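Local coordinates for protein ABC transporter (PDB 4G68) that probably binds xylan-derived oligosaccharides outside the cell and hands them to an ABC transporter for uptake by a thermophilic bacterium, at residues K77-E82 with S371-L376. Sequence-based numbering, arbitrary orientation.
Sequences KTKVKE and SDMDYL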
loop_
_atom_site.group_PDB
_atom_site.type_symbol
_atom_site.label_atom_id
_atom_site.label_comp_id
_atom_site.label_asym_id
_atom_site.label_seq_id
_atom_site.Cartn_x
_atom_site.Cartn_y
_atom_site.Cartn_z
ATOM N N LYS A 77 -4.043 0.586 16.535
ATOM C CA LYS A 77 -5.060 -0.268 17.155
ATOM C C LYS A 77 -5.797 0.546 18.264
ATOM O O LYS A 77 -7.045 0.529 18.316
ATOM C CB LYS A 77 -4.393 -1.532 17.736
ATOM C CG LYS A 77 -5.350 -2.472 18.497
ATOM C CD LYS A 77 -4.475 -3.560 19.172
ATOM C CE LYS A 77 -5.261 -4.358 20.196
ATOM N NZ LYS A 77 -6.511 -4.961 19.641
ATOM N N THR A 78 -5.034 1.313 19.056
ATOM C CA THR A 78 -5.643 2.058 20.162
ATOM C C THR A 78 -6.519 3.195 19.598
ATOM O O THR A 78 -7.627 3.486 20.102
ATOM C CB THR A 78 -4.549 2.675 21.034
ATOM O OG1 THR A 78 -3.742 1.638 21.612
ATOM C CG2 THR A 78 -5.170 3.521 22.152
ATOM N N LYS A 79 -6.003 3.846 18.557
ATOM C CA LYS A 79 -6.728 4.963 17.956
ATOM C C LYS A 79 -8.030 4.555 17.316
ATOM O O LYS A 79 -9.028 5.288 17.435
ATOM C CB LYS A 79 -5.888 5.685 16.919
ATOM C CG LYS A 79 -4.613 6.204 17.493
ATOM C CD LYS A 79 -4.930 7.440 18.243
ATOM C CE LYS A 79 -3.765 8.324 18.021
ATOM N NZ LYS A 79 -4.063 9.428 18.932
ATOM N N VAL A 80 -8.009 3.437 16.567
ATOM C CA VAL A 80 -9.237 2.926 16.016
ATOM C C VAL A 80 -10.263 2.621 17.137
ATOM O O VAL A 80 -11.449 2.980 17.011
ATOM C CB VAL A 80 -8.952 1.711 15.135
ATOM C CG1 VAL A 80 -10.258 1.109 14.611
ATOM C CG2 VAL A 80 -8.020 2.120 13.966
ATOM N N LYS A 81 -9.807 1.976 18.229
ATOM C CA LYS A 81 -10.706 1.619 19.327
ATOM C C LYS A 81 -11.364 2.887 19.876
ATOM O O LYS A 81 -12.587 2.907 20.160
ATOM C CB LYS A 81 -10.003 0.840 20.478
ATOM C CG LYS A 81 -11.016 0.313 21.527
ATOM C CD LYS A 81 -12.055 -0.533 20.822
ATOM C CE LYS A 81 -13.069 -1.211 21.689
ATOM N NZ LYS A 81 -13.126 -0.580 23.033
ATOM N N GLU A 82 -10.555 3.948 19.975
ATOM C CA GLU A 82 -11.009 5.239 20.497
ATOM C C GLU A 82 -12.067 5.844 19.566
ATOM O O GLU A 82 -13.054 6.411 20.031
ATOM C CB GLU A 82 -9.840 6.213 20.670
ATOM C CG GLU A 82 -8.947 5.912 21.863
ATOM C CD GLU A 82 -7.702 6.805 21.826
ATOM O OE1 GLU A 82 -7.653 7.792 21.065
ATOM O OE2 GLU A 82 -6.779 6.573 22.591
ATOM N N SER A 371 -9.168 8.494 8.031
ATOM C CA SER A 371 -8.358 9.374 7.210
ATOM C C SER A 371 -7.575 10.394 8.023
ATOM O O SER A 371 -6.387 10.638 7.777
ATOM C CB SER A 371 -9.256 10.099 6.199
ATOM O OG SER A 371 -8.499 10.991 5.372
ATOM N N ASP A 372 -8.257 11.101 8.932
ATOM C CA ASP A 372 -7.565 12.015 9.876
ATOM C C ASP A 372 -6.527 11.282 10.719
ATOM O O ASP A 372 -5.441 11.835 10.904
ATOM C CB ASP A 372 -8.559 12.652 10.837
ATOM C CG ASP A 372 -9.482 13.694 10.164
ATOM O OD1 ASP A 372 -9.424 13.901 8.983
ATOM O OD2 ASP A 372 -10.311 14.306 10.940
ATOM N N MET A 373 -6.835 10.077 11.226
ATOM C CA MET A 373 -5.908 9.305 12.057
ATOM C C MET A 373 -4.672 9.001 11.195
ATOM O O MET A 373 -3.556 9.173 11.662
ATOM C CB MET A 373 -6.524 7.933 12.496
ATOM C CG MET A 373 -5.592 6.988 13.273
ATOM S SD MET A 373 -6.236 5.242 13.369
ATOM C CE MET A 373 -5.837 4.674 11.735
ATOM N N ASP A 374 -4.888 8.543 9.967
ATOM C CA ASP A 374 -3.794 8.161 9.055
ATOM C C ASP A 374 -2.843 9.328 8.901
ATOM O O ASP A 374 -1.635 9.189 8.940
ATOM C CB ASP A 374 -4.300 7.816 7.669
ATOM C CG ASP A 374 -4.767 6.415 7.515
ATOM O OD1 ASP A 374 -4.448 5.489 8.320
ATOM O OD2 ASP A 374 -5.459 6.183 6.486
ATOM N N TYR A 375 -3.424 10.501 8.748
ATOM C CA TYR A 375 -2.616 11.713 8.488
ATOM C C TYR A 375 -1.816 12.049 9.739
ATOM O O TYR A 375 -0.635 12.396 9.660
ATOM C CB TYR A 375 -3.534 12.863 8.172
ATOM C CG TYR A 375 -2.841 14.103 7.707
ATOM C CD1 TYR A 375 -1.787 14.028 6.799
ATOM C CD2 TYR A 375 -3.307 15.359 8.128
ATOM C CE1 TYR A 375 -1.191 15.176 6.307
ATOM C CE2 TYR A 375 -2.708 16.514 7.666
ATOM C CZ TYR A 375 -1.666 16.403 6.758
ATOM O OH TYR A 375 -1.073 17.549 6.288
ATOM N N LEU A 376 -2.464 11.943 10.894
ATOM C CA LEU A 376 -1.775 12.273 12.166
ATOM C C LEU A 376 -0.733 11.285 12.596
ATOM O O LEU A 376 0.280 11.689 13.203
ATOM C CB LEU A 376 -2.793 12.434 13.308
ATOM C CG LEU A 376 -3.679 13.710 13.226
ATOM C CD1 LEU A 376 -4.765 13.558 14.275
ATOM C CD2 LEU A 376 -2.842 14.968 13.419
#
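M373 reaches across from helix 356-377 and sets its sulfur against K79 and V80 of helix 76-90; no hydrogen bond crosses between the two segments, and the contact is van der Waals packing around one sulfur. SD lies 3.6 Å from K79 CB and also 3.6 Å from V80 CG2, so the sulfur rests against two consecutive residues of the helix. What puts it there is an extended start to the chain: CG stands anti to the backbone N (chi1 175°), SD continues the extended run, and only the last bond turns (chi3 77°), bringing CE round to 4.0 Å from V80 CG2. V80 uses one branch alone, the methyl anti to its carbonyl carbon; its side chain also touches E98 on strand 95-100. K79 gives the root of its side chain, with CB 3.9 Å from M373 CG, while the bent remainder carries the ammonium away from the methionine. Both helices are part of the solute-binding-protein fold (periplasmic-binding-protein superfamily), and the side chain of M373 is about 7 Å from a bound alpha-D-xylopyranose, near the glycan pocket. With an alanine here, lacking the sulfur and its methyl, a gap is likely to open between the helices, leaving K79 CB and the V80 methyl both without their partner. Polar groups of helix 356-377 look to other parts of the chain: D372 forms a salt bridge with K368, and D374 OD1 is hydrogen-bonded to T379 OG1.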